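Side-chain contact in CRISPR-associated endonuclease Cas2 2 (Thermus thermophilus, PDB 1ZPW), which probably acts as a metal-dependent endoribonuclease and, as a homodimer joined to Cas1, serves the CRISPR system of defence against viruses and plasmids: residues 30-33 against 37-40. Sequence-based numbering, arbitrary orientation.
Sequences ERVQ and FECY
Arg31 and Phe37 meet in the beta hairpin of strands 29-33 and 36-41, at one margin of the antiparallel sheet within this chain. Two backbone bonds pair Glu30 with Glu38: Glu38 N to Glu30 O spans 2.8 Å, and Glu30 N to Glu38 O 3.0 Å. Next along, Arg31 and Phe37 form a non-hydrogen-bonded pair, beyond which Val32 and Gln33 form a classic beta bulge. The Phe37 ring lies against the backbone of strand 29-33, with Arg31 CB over its face 4.1 Å from the centroid, a CH-pi contact, and Arg31 N over the ring nearer its rim. With CG anti to the backbone N (chi1 -176°), the arginine chain runs out extended and turns at chi3, so that Phe37 CE1 sits over the guanidinium centre, 3.7 Å from Arg31 CZ; the two planes are 66° apart. Arg31 NH2 donates in the guanidinium plane to Gln33 O (3.1 Å) and also bonds Tyr10 OH on strand 4-11. Separately, Val32 CG1 packs against Glu38 CD at 3.5 Å, the two side chains crossing at about a right angle. The guanidinium is thus held at its edge by Gln33 O and on a face by an aromatic rim, tying the bulge to the sheet.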
ATOM      1  N   GLU A  30      -5.056  -0.449  -5.760  1.00 12.93           N
ATOM      2  CA  GLU A  30      -5.830   0.776  -5.865  1.00 13.87           C
ATOM      3  C   GLU A  30      -5.905   1.501  -4.535  1.00 13.18           C
ATOM      4  O   GLU A  30      -5.933   0.883  -3.456  1.00 14.06           O
ATOM      5  CB  GLU A  30      -7.275   0.508  -6.366  1.00 14.39           C
ATOM      6  CG  GLU A  30      -7.414  -0.360  -7.616  1.00 17.54           C
ATOM      7  CD  GLU A  30      -6.818   0.312  -8.833  1.00 15.99           C
ATOM      8  OE1 GLU A  30      -6.681   1.536  -8.808  1.00 17.98           O
ATOM      9  OE2 GLU A  30      -6.486  -0.419  -9.808  1.00 19.25           O
ATOM     10  N   ARG A  31      -5.959   2.813  -4.624  1.00 12.92           N
ATOM     11  CA  ARG A  31      -6.150   3.668  -3.451  1.00 13.16           C
ATOM     12  C   ARG A  31      -7.514   3.423  -2.808  1.00 14.07           C
ATOM     13  O   ARG A  31      -8.521   3.282  -3.503  1.00 14.95           O
ATOM     14  CB  ARG A  31      -6.076   5.124  -3.874  1.00 13.39           C
ATOM     15  CG  ARG A  31      -6.179   6.115  -2.690  1.00 14.09           C
ATOM     16  CD  ARG A  31      -6.106   7.566  -3.090  1.00 17.29           C
ATOM     17  NE  ARG A  31      -4.806   7.913  -3.682  1.00 17.51           N
ATOM     18  CZ  ARG A  31      -3.701   8.091  -2.982  1.00 19.83           C
ATOM     19  NH1 ARG A  31      -2.570   8.423  -3.615  1.00 18.74           N
ATOM     20  NH2 ARG A  31      -3.715   7.932  -1.654  1.00 18.65           N
ATOM     21  N   VAL A  32      -7.544   3.422  -1.478  1.00 14.06           N
ATOM     22  CA  VAL A  32      -8.820   3.422  -0.745  1.00 13.85           C
ATOM     23  C   VAL A  32      -9.001   4.644   0.158  1.00 14.33           C
ATOM     24  O   VAL A  32     -10.137   5.000   0.468  1.00 15.70           O
ATOM     25  CB  VAL A  32      -9.078   2.080   0.067  1.00 13.08           C
ATOM     26  CG1 VAL A  32      -9.289   0.941  -0.922  1.00 14.79           C
ATOM     27  CG2 VAL A  32      -7.931   1.720   1.037  1.00 13.79           C
ATOM     28  N   GLN A  33      -7.892   5.246   0.593  1.00 14.70           N
ATOM     29  CA  GLN A  33      -7.855   6.405   1.494  1.00 15.93           C
ATOM     30  C   GLN A  33      -6.625   7.206   1.174  1.00 15.98           C
ATOM     31  O   GLN A  33      -5.791   6.789   0.368  1.00 16.47           O
ATOM     32  CB  GLN A  33      -7.717   5.971   2.980  1.00 17.57           C
ATOM     33  CG  GLN A  33      -8.940   5.320   3.497  1.00 17.01           C
ATOM     34  CD  GLN A  33      -8.999   5.122   5.006  1.00 20.30           C
ATOM     35  OE1 GLN A  33     -10.044   4.751   5.510  1.00 26.81           O
ATOM     36  NE2 GLN A  33      -7.916   5.336   5.700  1.00 20.20           N
ATOM     37  N   PHE A  37      -3.460   1.952   0.266  1.00 11.86           N
ATOM     38  CA  PHE A  37      -3.820   1.195  -0.923  1.00 10.48           C
ATOM     39  C   PHE A  37      -4.211  -0.208  -0.566  1.00 11.87           C
ATOM     40  O   PHE A  37      -3.704  -0.761   0.416  1.00 12.50           O
ATOM     41  CB  PHE A  37      -2.636   1.124  -1.920  1.00 11.33           C
ATOM     42  CG  PHE A  37      -2.521   2.331  -2.824  1.00 10.09           C
ATOM     43  CD1 PHE A  37      -2.209   3.591  -2.297  1.00 14.08           C
ATOM     44  CD2 PHE A  37      -2.639   2.198  -4.221  1.00 13.49           C
ATOM     45  CE1 PHE A  37      -2.103   4.719  -3.110  1.00 14.13           C
ATOM     46  CE2 PHE A  37      -2.543   3.335  -5.058  1.00 12.81           C
ATOM     47  CZ  PHE A  37      -2.260   4.604  -4.494  1.00 13.46           C
ATOM     48  N   GLU A  38      -5.070  -0.810  -1.399  1.00 11.68           N
ATOM     49  CA  GLU A  38      -5.351  -2.233  -1.281  1.00 11.59           C
ATOM     50  C   GLU A  38      -4.752  -2.936  -2.464  1.00 12.34           C
ATOM     51  O   GLU A  38      -5.054  -2.571  -3.599  1.00 13.31           O
ATOM     52  CB  GLU A  38      -6.857  -2.482  -1.243  1.00 13.09           C
ATOM     53  CG  GLU A  38      -7.408  -2.233   0.159  1.00 11.99           C
ATOM     54  CD  GLU A  38      -8.920  -2.371   0.260  1.00 16.62           C
ATOM     55  OE1 GLU A  38      -9.584  -2.821  -0.710  1.00 18.25           O
ATOM     56  OE2 GLU A  38      -9.464  -2.036   1.329  1.00 15.91           O
ATOM     57  N   CYS A  39      -3.949  -3.959  -2.192  1.00 12.18           N
ATOM     58  CA  CYS A  39      -3.155  -4.635  -3.227  1.00 12.85           C
ATOM     59  C   CYS A  39      -3.317  -6.135  -3.109  1.00 13.86           C
ATOM     60  O   CYS A  39      -3.181  -6.716  -2.042  1.00 14.52           O
ATOM     61  CB  CYS A  39      -1.654  -4.298  -3.060  1.00 13.62           C
ATOM     62  SG  CYS A  39      -1.258  -2.545  -3.232  1.00 14.70           S
ATOM     63  N   TYR A  40      -3.543  -6.795  -4.239  1.00 14.46           N
ATOM     64  CA  TYR A  40      -3.537  -8.251  -4.246  1.00 14.83           C
ATOM     65  C   TYR A  40      -2.160  -8.727  -4.618  1.00 14.83           C
ATOM     66  O   TYR A  40      -1.664  -8.383  -5.690  1.00 16.63           O
ATOM     67  CB  TYR A  40      -4.582  -8.798  -5.244  1.00 14.81           C
ATOM     68  CG  TYR A  40      -5.948  -8.755  -4.629  1.00 14.66           C
ATOM     69  CD1 TYR A  40      -6.379  -9.794  -3.807  1.00 16.34           C
ATOM     70  CD2 TYR A  40      -6.757  -7.670  -4.815  1.00 17.87           C
ATOM     71  CE1 TYR A  40      -7.619  -9.762  -3.206  1.00 19.88           C
ATOM     72  CE2 TYR A  40      -8.003  -7.606  -4.195  1.00 19.71           C
ATOM     73  CZ  TYR A  40      -8.413  -8.664  -3.405  1.00 18.72           C
ATOM     74  OH  TYR A  40      -9.650  -8.620  -2.791  1.00 23.40           O
TER